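PDB 2CKS: endoglucanase E-5 from Thermobifida fusca, which hydrolyses internal beta-1,4-glucosidic linkages in cellulose, lichenin and cereal beta-D-glucans, here in the form of its family 5 glycoside hydrolase catalytic domain. Local coordinates for residues V132-A137 and P164-I169; V96-H101 and K116-E121; V26-M31 and A57-L62; V11-T16 and N198-F203. One frame throughout, in Å; residues are numbered along the deposited sequence. Where two conformers were deposited one is given.

Overall arrangement
After helix 4-8 the chain forms a small antiparallel hairpin, strands 12-14 and 17-19, and the first part of it waits until residues 198-203 to be met: contact 4 closes a loop of 181 intervening residues around the other three. Within that span the contacts follow in series. Contact 3 pairs barrel strand 29-32 with strand 59-65; contact 2 packs strand 95-101 on the helix that follows it, 112-126; contact 1 pairs strand 132-135 with strand 168-170. None crosses another. Contacts 3 and 2 meet where strands 59-65 and 95-101 pair, contacts 2 and 1 through strand 132-135, and contacts 1 and 4 through strand 199-206, so the four trace six consecutive strands of the eight-stranded barrel.

Contact 1: residues V132-A137 and P164-I169; sequences VLYEIA and PDSVII. With NA (sodium ion), chain H.
This is a parallel strand pairing inside the barrel wall, between V132-E135 and the segment P164-I169, with Y134 opposite I168 and E135 opposite I169. Three backbone bonds form the ladder: Y134 N to V167 O (3.0 Å), I169 N to Y134 O (2.8 Å) and I136 N to I169 O (3.2 Å). Waters extend it: water 1 links V132 O to V167 N, and water 2 adds a link from I169 O to A137 N.

The side chains sort onto two faces. L133 and V167 run side by side, CD2 of L133 against CG1 of V167 at 4.0 Å. On the face of Y134 and I168, the Y134 ring presents its edge to CB of S166, 3.6 Å from CE2, and CG2 of I136 meets CG2 of I168 at 3.9 Å. Earlier in the P164-I169 segment, D165 OD1 binds the sodium ion with A127, K129 and D163, though D165 has two conformers.

E135 turns to the other face, where R61 forms a salt bridge with it. Y134 and I136 lean on helix 112-126, I136 also on helix 145-162, while strands 95-101 and 199-206 flank the pair.

Contact 2: residues V96-H101 and K116-E121; sequences VIVDWH and KTFFAE
V98 and W100 point outward to F118 and F119 of helix 112-126, nearly antiparallel to strand 95-101 (170° between the two short segments), the axes 10.9 Å apart. No hydrogen bond crosses; the contact is aromatic and aliphatic.

Among the rings, the six-membered ring of W100 and the ring of F118 are inclined by 30° and so displaced that little of one lies over the other, with CE3 of W100 3.4 Å from CD2 of F118. F119 is tilted more steeply to the indole, 52° from its five-membered ring. F118 in turn sets CD2 4.0 Å above the centre of the F119 ring, so the three aromatics form one cluster. The W100 side chain gets there with CG anti to its backbone N.

The aliphatic contacts come in at ring edges: V98 CG1 reaches the rim of F118 at CE2 (3.7 Å), and W100 CB sits at the edge of F119, 3.6 Å from CZ.

D99 points away from the helix, and H101 ND1 donates to its OD1 (2.6 Å), to the syn lone pair and in the imidazole plane; S63 also bonds that oxygen. A helix packed outside a parallel barrel strand is the beta-alpha layering of a TIM barrel.

Contact 3: residues V26-M31 and A57-L62; sequences VQLRGM and ADIIRL
R29 and D58 grip each other twice. The R29 N-H points almost straight (172°) at D58 OD2, 3.1 Å away, on the anti lone pair, and R29 O takes the D58 N-H at 2.8 Å. Chi1 of D58 at -62° swings its carboxylate beside its own backbone N and so towards the amide of R29. Water 7 completes the arrangement: it donates to D58 OD2 (2.6 Å) and to Q27 O, and accepts from R29 NE. The water thus joins two charged groups whose nearest atoms, R29 NE and D58 OD2, are too far apart, at 4.5 Å, for a direct salt bridge. NH1 of R29 donates to K303 O.

Further along, R61 N donates to M31 O (3.0 Å), whereas M31 N reaches I59 O only weakly, at 3.3 Å; CA of G30 also lies against that carbonyl. L28 CD1 meets I59 CD1 at 4.1 Å, the two side chains crossing at about a right angle.

The R61 side chain leads away from this pairing into the barrel, where it forms salt bridges with E135 and E231, the probable nucleophile, and a hydrogen bond with N138. Parallel first and second strands delivering an arginine to the active site fit the family 5 TIM barrel.

Contact 4: residues V11-T16 and N198-F203; sequences VQVCGT and NIMYAF
N198 OD1 is held by the backbone of V13, whose N-H reaches it at 2.8 Å in a nearly straight bond (172°) that arrives close to the line of the side-chain carbonyl. Water 8 adds a second, weak donation to the same oxygen (3.4 Å) while giving its stronger bond to V13 O (2.7 Å), so it spans the strand and the asparagine.

The Q12 side chain crosses that of N198, the amide planes 68° apart. Q12 NE2 and N198 ND2 are 3.1 Å from each other, but both are donors and do not bond. The NE2 hydrogens have acceptors of their own: V11 O at 2.8 Å, in the amide plane, and D165 O. Q12 was modelled in two conformers, so this close approach of the two amide nitrogens is doubtful.

V13 and N198 run past one another, and V13 puts CG2, which lies beside its backbone N, onto I199 O (3.6 Å) and onto M200 CG at 4.0 Å.

V13 belongs to the N-terminal hairpin, whose strands are also joined by the C14-C19 disulfide, and N198 immediately precedes barrel strand 199-206. One strong bond from main chain to side chain, a shared water and a single apolar contact between V13 and M200 therefore dock the hairpin without extending the sheet.

Contact 1: residues V132-A137 and P164-I169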
loop_
_atom_site.group_PDB
_atom_site.type_symbol
_atom_site.label_atom_id
_atom_site.label_comp_id
_atom_site.label_asym_id
_atom_site.label_seq_id
_atom_site.Cartn_x
_atom_site.Cartn_y
_atom_site.Cartn_z
ATOM N N VAL A 132 4.126 -2.817 11.557
ATOM C CA VAL A 132 3.710 -1.575 10.917
ATOM C C VAL A 132 4.811 -1.104 9.962
ATOM O O VAL A 132 5.984 -1.032 10.339
ATOM C CB VAL A 132 3.430 -0.493 11.972
ATOM C CG1 VAL A 132 2.935 0.783 11.322
ATOM C CG2 VAL A 132 2.401 -0.995 12.998
ATOM N N LEU A 133 4.415 -0.828 8.719
ATOM C CA LEU A 133 5.264 -0.258 7.677
ATOM C C LEU A 133 4.695 1.126 7.339
ATOM O O LEU A 133 3.488 1.345 7.400
ATOM C CB LEU A 133 5.244 -1.131 6.422
ATOM C CG LEU A 133 5.783 -2.559 6.530
ATOM C CD1 LEU A 133 4.756 -3.502 7.130
ATOM C CD2 LEU A 133 6.230 -3.066 5.158
ATOM N N TYR A 134 5.566 2.060 6.988
ATOM C CA TYR A 134 5.182 3.456 6.762
ATOM C C TYR A 134 5.336 3.820 5.302
ATOM O O TYR A 134 6.431 3.739 4.765
ATOM C CB TYR A 134 6.069 4.378 7.604
ATOM C CG TYR A 134 5.946 4.136 9.080
ATOM C CD1 TYR A 134 5.035 4.837 9.828
ATOM C CD2 TYR A 134 6.719 3.183 9.723
ATOM C CE1 TYR A 134 4.905 4.622 11.180
ATOM C CE2 TYR A 134 6.585 2.963 11.084
ATOM C CZ TYR A 134 5.679 3.687 11.802
ATOM O OH TYR A 134 5.538 3.466 13.153
ATOM N N GLU A 135 4.247 4.218 4.659
ATOM C CA GLU A 135 4.263 4.615 3.254
ATOM C C GLU A 135 4.135 6.136 3.209
ATOM O O GLU A 135 3.060 6.679 3.424
ATOM C CB GLU A 135 3.124 3.937 2.491
ATOM C CG GLU A 135 3.065 4.296 1.009
ATOM C CD GLU A 135 2.042 3.489 0.232
ATOM O OE1 GLU A 135 2.030 3.605 -1.013
ATOM O OE2 GLU A 135 1.261 2.731 0.855
ATOM N N ILE A 136 5.236 6.819 2.921
ATOM C CA ILE A 136 5.332 8.263 3.194
ATOM C C ILE A 136 4.814 9.199 2.089
ATOM O O ILE A 136 4.668 10.396 2.326
ATOM C CB ILE A 136 6.772 8.648 3.588
ATOM C CG1 ILE A 136 7.755 8.298 2.467
ATOM C CG2 ILE A 136 7.144 7.981 4.909
ATOM C CD1 ILE A 136 9.123 8.908 2.649
ATOM N N ALA A 137 4.506 8.656 0.912
ATOM C CA ALA A 137 3.976 9.450 -0.198
ATOM C C ALA A 137 3.395 8.546 -1.285
ATOM O O ALA A 137 4.094 8.159 -2.218
ATOM C CB ALA A 137 5.077 10.339 -0.782
ATOM N N PRO A 164 13.213 3.269 14.998
ATOM C CA PRO A 164 14.357 3.023 14.111
ATOM C C PRO A 164 14.280 1.764 13.246
ATOM O O PRO A 164 14.943 1.707 12.213
ATOM C CB PRO A 164 15.540 2.928 15.086
ATOM C CG PRO A 164 14.928 2.526 16.373
ATOM C CD PRO A 164 13.597 3.208 16.419
ATOM N N ASP A 165 13.542 0.751 13.691
ATOM C CA ASP A 165 13.612 -0.594 13.092
ATOM C C ASP A 165 12.426 -0.961 12.201
ATOM O O ASP A 165 12.080 -2.139 12.044
ATOM C CB ASP A 165 13.752 -1.645 14.191
ATOM C CG ASP A 165 12.597 -1.626 15.187
ATOM O OD1 ASP A 165 11.691 -0.766 15.094
ATOM O OD2 ASP A 165 12.524 -2.443 16.125
ATOM N N SER A 166 11.791 0.058 11.632
ATOM C CA SER A 166 10.593 -0.121 10.816
ATOM C C SER A 166 10.907 0.097 9.344
ATOM O O SER A 166 11.848 0.818 8.987
ATOM C CB SER A 166 9.498 0.851 11.254
ATOM O OG SER A 166 9.926 2.193 11.115
ATOM N N VAL A 167 10.116 -0.541 8.492
ATOM C CA VAL A 167 10.316 -0.468 7.062
ATOM C C VAL A 167 9.535 0.717 6.552
ATOM O O VAL A 167 8.397 0.938 6.961
ATOM C CB VAL A 167 9.804 -1.743 6.383
ATOM C CG1 VAL A 167 9.922 -1.633 4.872
ATOM C CG2 VAL A 167 10.576 -2.954 6.897
ATOM N N ILE A 168 10.164 1.484 5.678
ATOM C CA ILE A 168 9.533 2.634 5.053
ATOM C C ILE A 168 9.453 2.392 3.552
ATOM O O ILE A 168 10.415 1.965 2.932
ATOM C CB ILE A 168 10.305 3.919 5.395
ATOM C CG1 ILE A 168 10.169 4.205 6.900
ATOM C CG2 ILE A 168 9.801 5.090 4.569
ATOM C CD1 ILE A 168 11.162 5.211 7.441
ATOM N N ILE A 169 8.281 2.655 2.985
ATOM C CA ILE A 169 8.020 2.504 1.569
ATOM C C ILE A 169 7.959 3.903 0.954
ATOM O O ILE A 169 7.200 4.750 1.401
ATOM C CB ILE A 169 6.689 1.758 1.318
ATOM C CG1 ILE A 169 6.724 0.371 1.964
ATOM C CG2 ILE A 169 6.428 1.644 -0.180
ATOM C CD1 ILE A 169 5.369 -0.338 2.017
HETATM NA NA NA H . 8.891 -0.844 15.714
HETATM O O HOH W 1 8.214 -2.362 9.453
HETATM O O HOH W 2 5.489 6.238 -0.186
HETATM O O HOH W 3 10.303 -2.266 17.042
HETATM O O HOH W 4 9.244 -2.335 13.458
HETATM O O HOH W 5 9.345 -1.016 14.005
HETATM O O HOH W 6 6.504 0.286 14.672
#

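Contact 2: residues V96-H101 and K116-E121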
loop_
_atom_site.group_PDB
_atom_site.type_symbol
_atom_site.label_atom_id
_atom_site.label_comp_id
_atom_site.label_asym_id
_atom_site.label_seq_id
_atom_site.Cartn_x
_atom_site.Cartn_y
_atom_site.Cartn_z
ATOM N N VAL A 96 0.398 -3.926 8.736
ATOM C CA VAL A 96 -0.314 -2.706 8.401
ATOM C C VAL A 96 0.610 -1.762 7.677
ATOM O O VAL A 96 1.727 -1.528 8.140
ATOM C CB VAL A 96 -0.809 -1.983 9.648
ATOM C CG1 VAL A 96 -1.612 -0.743 9.247
ATOM C CG2 VAL A 96 -1.651 -2.896 10.466
ATOM N N ILE A 97 0.156 -1.228 6.548
ATOM C CA ILE A 97 0.844 -0.124 5.900
ATOM C C ILE A 97 0.080 1.148 6.198
ATOM O O ILE A 97 -1.107 1.238 5.905
ATOM C CB ILE A 97 0.908 -0.320 4.388
ATOM C CG1 ILE A 97 1.633 -1.619 4.066
ATOM C CG2 ILE A 97 1.575 0.894 3.732
ATOM C CD1 ILE A 97 1.633 -1.975 2.606
ATOM N N VAL A 98 0.762 2.128 6.780
ATOM C CA VAL A 98 0.176 3.433 7.028
ATOM C C VAL A 98 0.468 4.286 5.807
ATOM O O VAL A 98 1.621 4.643 5.556
ATOM C CB VAL A 98 0.765 4.065 8.283
ATOM C CG1 VAL A 98 0.185 5.463 8.523
ATOM C CG2 VAL A 98 0.526 3.143 9.484
ATOM N N ASP A 99 -0.580 4.579 5.045
ATOM C CA ASP A 99 -0.457 5.215 3.740
ATOM C C ASP A 99 -0.860 6.690 3.799
ATOM O O ASP A 99 -2.030 7.040 3.907
ATOM C CB ASP A 99 -1.281 4.446 2.709
ATOM C CG ASP A 99 -1.508 5.216 1.430
ATOM O OD1 ASP A 99 -2.545 4.962 0.785
ATOM O OD2 ASP A 99 -0.711 6.069 0.982
ATOM N N TRP A 100 0.158 7.535 3.748
ATOM C CA TRP A 100 0.020 8.978 3.578
ATOM C C TRP A 100 -0.351 9.232 2.122
ATOM O O TRP A 100 0.506 9.321 1.246
ATOM C CB TRP A 100 1.352 9.620 3.969
ATOM C CG TRP A 100 1.330 11.103 4.032
ATOM C CD1 TRP A 100 1.879 11.970 3.141
ATOM C CD2 TRP A 100 0.736 11.899 5.053
ATOM N NE1 TRP A 100 1.675 13.267 3.551
ATOM C CE2 TRP A 100 0.963 13.247 4.721
ATOM C CE3 TRP A 100 0.030 11.608 6.226
ATOM C CZ2 TRP A 100 0.504 14.291 5.514
ATOM C CZ3 TRP A 100 -0.416 12.636 7.009
ATOM C CH2 TRP A 100 -0.180 13.966 6.657
ATOM N N HIS A 101 -1.652 9.318 1.865
ATOM C CA HIS A 101 -2.190 9.125 0.527
ATOM C C HIS A 101 -2.288 10.421 -0.256
ATOM O O HIS A 101 -3.376 10.911 -0.563
ATOM C CB HIS A 101 -3.538 8.401 0.584
ATOM C CG HIS A 101 -3.937 7.769 -0.705
ATOM N ND1 HIS A 101 -3.567 6.486 -1.052
ATOM C CD2 HIS A 101 -4.684 8.239 -1.734
ATOM C CE1 HIS A 101 -4.072 6.195 -2.238
ATOM N NE2 HIS A 101 -4.758 7.238 -2.672
ATOM N N LYS A 116 5.270 15.252 8.723
ATOM C CA LYS A 116 6.180 15.152 9.855
ATOM C C LYS A 116 5.390 15.079 11.155
ATOM O O LYS A 116 5.717 14.298 12.029
ATOM C CB LYS A 116 7.140 16.341 9.907
ATOM C CG LYS A 116 8.178 16.364 8.822
ATOM C CD LYS A 116 9.143 17.524 9.062
ATOM C CE LYS A 116 10.264 17.556 8.058
ATOM N NZ LYS A 116 11.194 18.689 8.361
ATOM N N THR A 117 4.348 15.892 11.283
ATOM C CA THR A 117 3.517 15.880 12.480
ATOM C C THR A 117 2.802 14.544 12.658
ATOM O O THR A 117 2.817 13.958 13.736
ATOM C CB THR A 117 2.512 17.020 12.412
ATOM O OG1 THR A 117 3.229 18.257 12.451
ATOM C CG2 THR A 117 1.602 17.062 13.641
ATOM N N PHE A 118 2.196 14.061 11.586
ATOM C CA PHE A 118 1.431 12.821 11.634
ATOM C C PHE A 118 2.350 11.631 11.910
ATOM O O PHE A 118 2.091 10.852 12.812
ATOM C CB PHE A 118 0.659 12.620 10.326
ATOM C CG PHE A 118 0.017 11.259 10.187
ATOM C CD1 PHE A 118 -1.154 10.946 10.858
ATOM C CD2 PHE A 118 0.579 10.294 9.358
ATOM C CE1 PHE A 118 -1.728 9.688 10.716
ATOM C CE2 PHE A 118 0.001 9.055 9.216
ATOM C CZ PHE A 118 -1.135 8.752 9.879
ATOM N N PHE A 119 3.419 11.500 11.132
ATOM C CA PHE A 119 4.315 10.353 11.279
ATOM C C PHE A 119 5.067 10.363 12.610
ATOM O O PHE A 119 5.313 9.310 13.172
ATOM C CB PHE A 119 5.263 10.225 10.081
ATOM C CG PHE A 119 4.624 9.584 8.875
ATOM C CD1 PHE A 119 4.200 8.266 8.926
ATOM C CD2 PHE A 119 4.443 10.291 7.696
ATOM C CE1 PHE A 119 3.600 7.674 7.834
ATOM C CE2 PHE A 119 3.856 9.695 6.595
ATOM C CZ PHE A 119 3.438 8.388 6.666
ATOM N N ALA A 120 5.388 11.536 13.140
ATOM C CA ALA A 120 5.991 11.603 14.469
ATOM C C ALA A 120 5.048 10.995 15.498
ATOM O O ALA A 120 5.466 10.220 16.347
ATOM C CB ALA A 120 6.318 13.026 14.843
ATOM N N GLU A 121 3.765 11.339 15.419
ATOM C CA GLU A 121 2.792 10.801 16.364
ATOM C C GLU A 121 2.609 9.286 16.192
ATOM O O GLU A 121 2.592 8.532 17.173
ATOM C CB GLU A 121 1.443 11.506 16.249
ATOM C CG GLU A 121 0.429 10.873 17.189
ATOM C CD GLU A 121 -0.811 11.692 17.455
ATOM O OE1 GLU A 121 -1.740 11.107 18.068
ATOM O OE2 GLU A 121 -0.871 12.881 17.067
#

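Contact 3: residues V26-M31 and A57-L62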
loop_
_atom_site.group_PDB
_atom_site.type_symbol
_atom_site.label_atom_id
_atom_site.label_comp_id
_atom_site.label_asym_id
_atom_site.label_seq_id
_atom_site.Cartn_x
_atom_site.Cartn_y
_atom_site.Cartn_z
ATOM N N VAL A 26 9.856 -13.075 2.161
ATOM C CA VAL A 26 8.433 -13.280 2.360
ATOM C C VAL A 26 7.661 -12.350 1.430
ATOM O O VAL A 26 8.070 -11.212 1.198
ATOM C CB VAL A 26 8.024 -13.050 3.835
ATOM C CG1 VAL A 26 8.285 -11.613 4.288
ATOM C CG2 VAL A 26 6.575 -13.439 4.057
ATOM N N GLN A 27 6.557 -12.863 0.899
ATOM C CA GLN A 27 5.642 -12.089 0.068
ATOM C C GLN A 27 4.364 -11.840 0.864
ATOM O O GLN A 27 3.590 -12.770 1.102
ATOM C CB GLN A 27 5.312 -12.848 -1.216
ATOM C CG GLN A 27 4.530 -12.011 -2.187
ATOM C CD GLN A 27 3.912 -12.774 -3.333
ATOM O OE1 GLN A 27 3.804 -14.012 -3.303
ATOM N NE2 GLN A 27 3.472 -12.036 -4.341
ATOM N N LEU A 28 4.150 -10.598 1.283
ATOM C CA LEU A 28 2.942 -10.235 2.022
ATOM C C LEU A 28 1.889 -9.754 1.031
ATOM O O LEU A 28 2.136 -8.820 0.282
ATOM C CB LEU A 28 3.252 -9.140 3.042
ATOM C CG LEU A 28 4.352 -9.442 4.055
ATOM C CD1 LEU A 28 4.584 -8.254 4.974
ATOM C CD2 LEU A 28 4.008 -10.688 4.860
ATOM N N ARG A 29 0.729 -10.411 1.021
ATOM C CA ARG A 29 -0.339 -10.089 0.087
ATOM C C ARG A 29 -1.597 -9.727 0.838
ATOM O O ARG A 29 -1.955 -10.373 1.826
ATOM C CB ARG A 29 -0.639 -11.267 -0.837
ATOM C CG ARG A 29 0.588 -11.797 -1.573
ATOM C CD ARG A 29 0.362 -13.082 -2.327
ATOM N NE ARG A 29 -0.201 -14.089 -1.437
ATOM C CZ ARG A 29 -1.114 -14.988 -1.771
ATOM N NH1 ARG A 29 -1.571 -15.079 -3.012
ATOM N NH2 ARG A 29 -1.561 -15.816 -0.841
ATOM N N GLY A 30 -2.303 -8.714 0.354
ATOM C CA GLY A 30 -3.502 -8.271 1.028
ATOM C C GLY A 30 -4.256 -7.214 0.256
ATOM O O GLY A 30 -4.251 -7.220 -0.961
ATOM N N MET A 31 -4.906 -6.318 0.995
ATOM C CA MET A 31 -5.817 -5.344 0.435
ATOM C C MET A 31 -5.507 -3.962 0.952
ATOM O O MET A 31 -5.088 -3.791 2.095
ATOM C CB MET A 31 -7.250 -5.667 0.869
ATOM C CG MET A 31 -7.847 -6.921 0.260
ATOM S SD MET A 31 -7.939 -6.859 -1.560
ATOM C CE MET A 31 -8.976 -5.427 -1.795
ATOM N N ALA A 57 -5.734 -12.562 4.204
ATOM C CA ALA A 57 -4.784 -11.490 3.897
ATOM C C ALA A 57 -3.653 -11.487 4.916
ATOM O O ALA A 57 -3.875 -11.778 6.082
ATOM C CB ALA A 57 -5.482 -10.157 3.903
ATOM N N ASP A 58 -2.446 -11.163 4.457
ATOM C CA ASP A 58 -1.286 -10.953 5.327
ATOM C C ASP A 58 -1.181 -9.529 5.864
ATOM O O ASP A 58 -0.559 -9.283 6.893
ATOM C CB ASP A 58 0.006 -11.203 4.553
ATOM C CG ASP A 58 0.126 -12.603 4.041
ATOM O OD1 ASP A 58 -0.051 -13.533 4.856
ATOM O OD2 ASP A 58 0.402 -12.872 2.844
ATOM N N ILE A 59 -1.770 -8.591 5.129
ATOM C CA ILE A 59 -1.462 -7.180 5.291
ATOM C C ILE A 59 -2.646 -6.336 4.820
ATOM O O ILE A 59 -3.388 -6.726 3.905
ATOM C CB ILE A 59 -0.158 -6.881 4.493
ATOM C CG1 ILE A 59 0.353 -5.457 4.701
ATOM C CG2 ILE A 59 -0.334 -7.157 3.016
ATOM C CD1 ILE A 59 1.829 -5.316 4.327
ATOM N N ILE A 60 -2.826 -5.198 5.475
ATOM C CA ILE A 60 -3.829 -4.208 5.102
ATOM C C ILE A 60 -3.124 -2.866 4.991
ATOM O O ILE A 60 -2.330 -2.490 5.855
ATOM C CB ILE A 60 -4.997 -4.145 6.125
ATOM C CG1 ILE A 60 -6.082 -3.168 5.641
ATOM C CG2 ILE A 60 -4.525 -3.761 7.512
ATOM C CD1 ILE A 60 -7.359 -3.233 6.410
ATOM N N ARG A 61 -3.413 -2.155 3.917
ATOM C CA ARG A 61 -2.934 -0.800 3.745
ATOM C C ARG A 61 -4.061 0.157 4.099
ATOM O O ARG A 61 -5.163 0.073 3.543
ATOM C CB ARG A 61 -2.484 -0.618 2.312
ATOM C CG ARG A 61 -2.092 0.784 1.910
ATOM C CD ARG A 61 -1.804 0.759 0.463
ATOM N NE ARG A 61 -1.204 1.925 -0.147
ATOM C CZ ARG A 61 -1.750 2.607 -1.152
ATOM N NH1 ARG A 61 -2.975 2.359 -1.599
ATOM N NH2 ARG A 61 -1.061 3.575 -1.703
ATOM N N LEU A 62 -3.784 1.048 5.047
ATOM C CA LEU A 62 -4.742 2.042 5.507
ATOM C C LEU A 62 -4.520 3.352 4.759
ATOM O O LEU A 62 -3.563 4.077 5.029
ATOM C CB LEU A 62 -4.579 2.246 7.014
ATOM C CG LEU A 62 -4.684 0.978 7.866
ATOM C CD1 LEU A 62 -4.331 1.286 9.315
ATOM C CD2 LEU A 62 -6.062 0.362 7.770
HETATM O O HOH W 7 1.443 -14.360 0.997
#

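Contact 4: residues V11-T16 and N198-F203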
loop_
_atom_site.group_PDB
_atom_site.type_symbol
_atom_site.label_atom_id
_atom_site.label_comp_id
_atom_site.label_asym_id
_atom_site.label_seq_id
_atom_site.Cartn_x
_atom_site.Cartn_y
_atom_site.Cartn_z
ATOM N N VAL A 11 9.435 -8.070 10.222
ATOM C CA VAL A 11 9.934 -8.101 8.861
ATOM C C VAL A 11 10.955 -6.971 8.664
ATOM O O VAL A 11 10.867 -5.920 9.292
ATOM C CB VAL A 11 8.795 -8.041 7.819
ATOM C CG1 VAL A 11 7.898 -9.291 7.905
ATOM C CG2 VAL A 11 7.974 -6.778 7.954
ATOM N N GLN A 12 11.967 -7.228 7.839
ATOM C CA GLN A 12 13.019 -6.252 7.534
ATOM C C GLN A 12 13.491 -6.494 6.115
ATOM O O GLN A 12 13.404 -7.600 5.627
ATOM C CB GLN A 12 14.227 -6.435 8.461
ATOM C CG GLN A 12 13.970 -6.247 9.938
ATOM C CD GLN A 12 13.996 -4.795 10.365
ATOM O OE1 GLN A 12 15.062 -4.271 10.745
ATOM N NE2 GLN A 12 12.833 -4.139 10.331
ATOM N N VAL A 13 14.029 -5.474 5.461
ATOM C CA VAL A 13 14.651 -5.668 4.168
ATOM C C VAL A 13 15.936 -6.486 4.345
ATOM O O VAL A 13 16.717 -6.253 5.270
ATOM C CB VAL A 13 14.962 -4.335 3.493
ATOM C CG1 VAL A 13 15.858 -4.531 2.276
ATOM C CG2 VAL A 13 13.666 -3.645 3.105
ATOM N N CYS A 14 16.099 -7.449 3.445
ATOM C CA CYS A 14 17.307 -8.254 3.293
ATOM C C CYS A 14 17.739 -8.152 1.842
ATOM O O CYS A 14 17.033 -8.631 0.947
ATOM C CB CYS A 14 16.997 -9.716 3.598
ATOM S SG CYS A 14 15.586 -10.377 2.660
ATOM N N GLY A 15 18.881 -7.525 1.585
ATOM C CA GLY A 15 19.327 -7.379 0.214
ATOM C C GLY A 15 18.282 -6.595 -0.565
ATOM O O GLY A 15 18.000 -5.449 -0.231
ATOM N N THR A 16 17.689 -7.221 -1.581
ATOM C CA THR A 16 16.677 -6.575 -2.420
ATOM C C THR A 16 15.254 -7.057 -2.164
ATOM O O THR A 16 14.382 -6.817 -2.976
ATOM C CB THR A 16 16.986 -6.821 -3.912
ATOM O OG1 THR A 16 16.954 -8.227 -4.184
ATOM C CG2 THR A 16 18.395 -6.386 -4.259
ATOM N N ASN A 198 16.590 -0.349 4.983
ATOM C CA ASN A 198 15.282 -0.821 5.348
ATOM C C ASN A 198 14.196 -0.020 4.631
ATOM O O ASN A 198 13.169 0.303 5.205
ATOM C CB ASN A 198 15.126 -0.790 6.868
ATOM C CG ASN A 198 14.323 -1.928 7.372
ATOM O OD1 ASN A 198 14.203 -2.953 6.702
ATOM N ND2 ASN A 198 13.752 -1.769 8.550
ATOM N N ILE A 199 14.458 0.287 3.359
ATOM C CA ILE A 199 13.569 1.050 2.486
ATOM C C ILE A 199 13.053 0.131 1.381
ATOM O O ILE A 199 13.789 -0.743 0.914
ATOM C CB ILE A 199 14.349 2.239 1.835
ATOM C CG1 ILE A 199 14.826 3.242 2.896
ATOM C CG2 ILE A 199 13.520 2.942 0.755
ATOM C CD1 ILE A 199 13.715 3.911 3.681
ATOM N N MET A 200 11.798 0.331 0.972
ATOM C CA MET A 200 11.245 -0.269 -0.237
ATOM C C MET A 200 10.686 0.852 -1.095
ATOM O O MET A 200 10.444 1.962 -0.602
ATOM C CB MET A 200 10.126 -1.242 0.123
ATOM C CG MET A 200 10.512 -2.236 1.189
ATOM S SD MET A 200 9.214 -3.441 1.448
ATOM C CE MET A 200 9.416 -4.474 0.055
ATOM N N TYR A 201 10.495 0.563 -2.369
ATOM C CA TYR A 201 9.986 1.540 -3.318
ATOM C C TYR A 201 8.660 1.046 -3.856
ATOM O O TYR A 201 8.494 -0.141 -4.142
ATOM C CB TYR A 201 10.989 1.744 -4.447
ATOM C CG TYR A 201 12.287 2.338 -3.963
ATOM C CD1 TYR A 201 13.329 1.520 -3.554
ATOM C CD2 TYR A 201 12.468 3.713 -3.894
ATOM C CE1 TYR A 201 14.521 2.060 -3.112
ATOM C CE2 TYR A 201 13.653 4.256 -3.451
ATOM C CZ TYR A 201 14.678 3.433 -3.071
ATOM O OH TYR A 201 15.863 3.988 -2.626
ATOM N N ALA A 202 7.708 1.958 -3.991
ATOM C CA ALA A 202 6.367 1.587 -4.422
ATOM C C ALA A 202 6.219 1.514 -5.935
ATOM O O ALA A 202 6.783 2.323 -6.676
ATOM C CB ALA A 202 5.367 2.556 -3.854
ATOM N N PHE A 203 5.427 0.543 -6.389
ATOM C CA PHE A 203 4.974 0.462 -7.765
ATOM C C PHE A 203 3.476 0.220 -7.798
ATOM O O PHE A 203 2.951 -0.596 -7.044
ATOM C CB PHE A 203 5.700 -0.663 -8.497
ATOM C CG PHE A 203 5.312 -0.801 -9.945
ATOM C CD1 PHE A 203 5.599 0.206 -10.857
ATOM C CD2 PHE A 203 4.666 -1.938 -10.395
ATOM C CE1 PHE A 203 5.248 0.073 -12.193
ATOM C CE2 PHE A 203 4.312 -2.074 -11.732
ATOM C CZ PHE A 203 4.616 -1.076 -12.630
HETATM O O HOH W 8 17.474 -4.005 6.636
#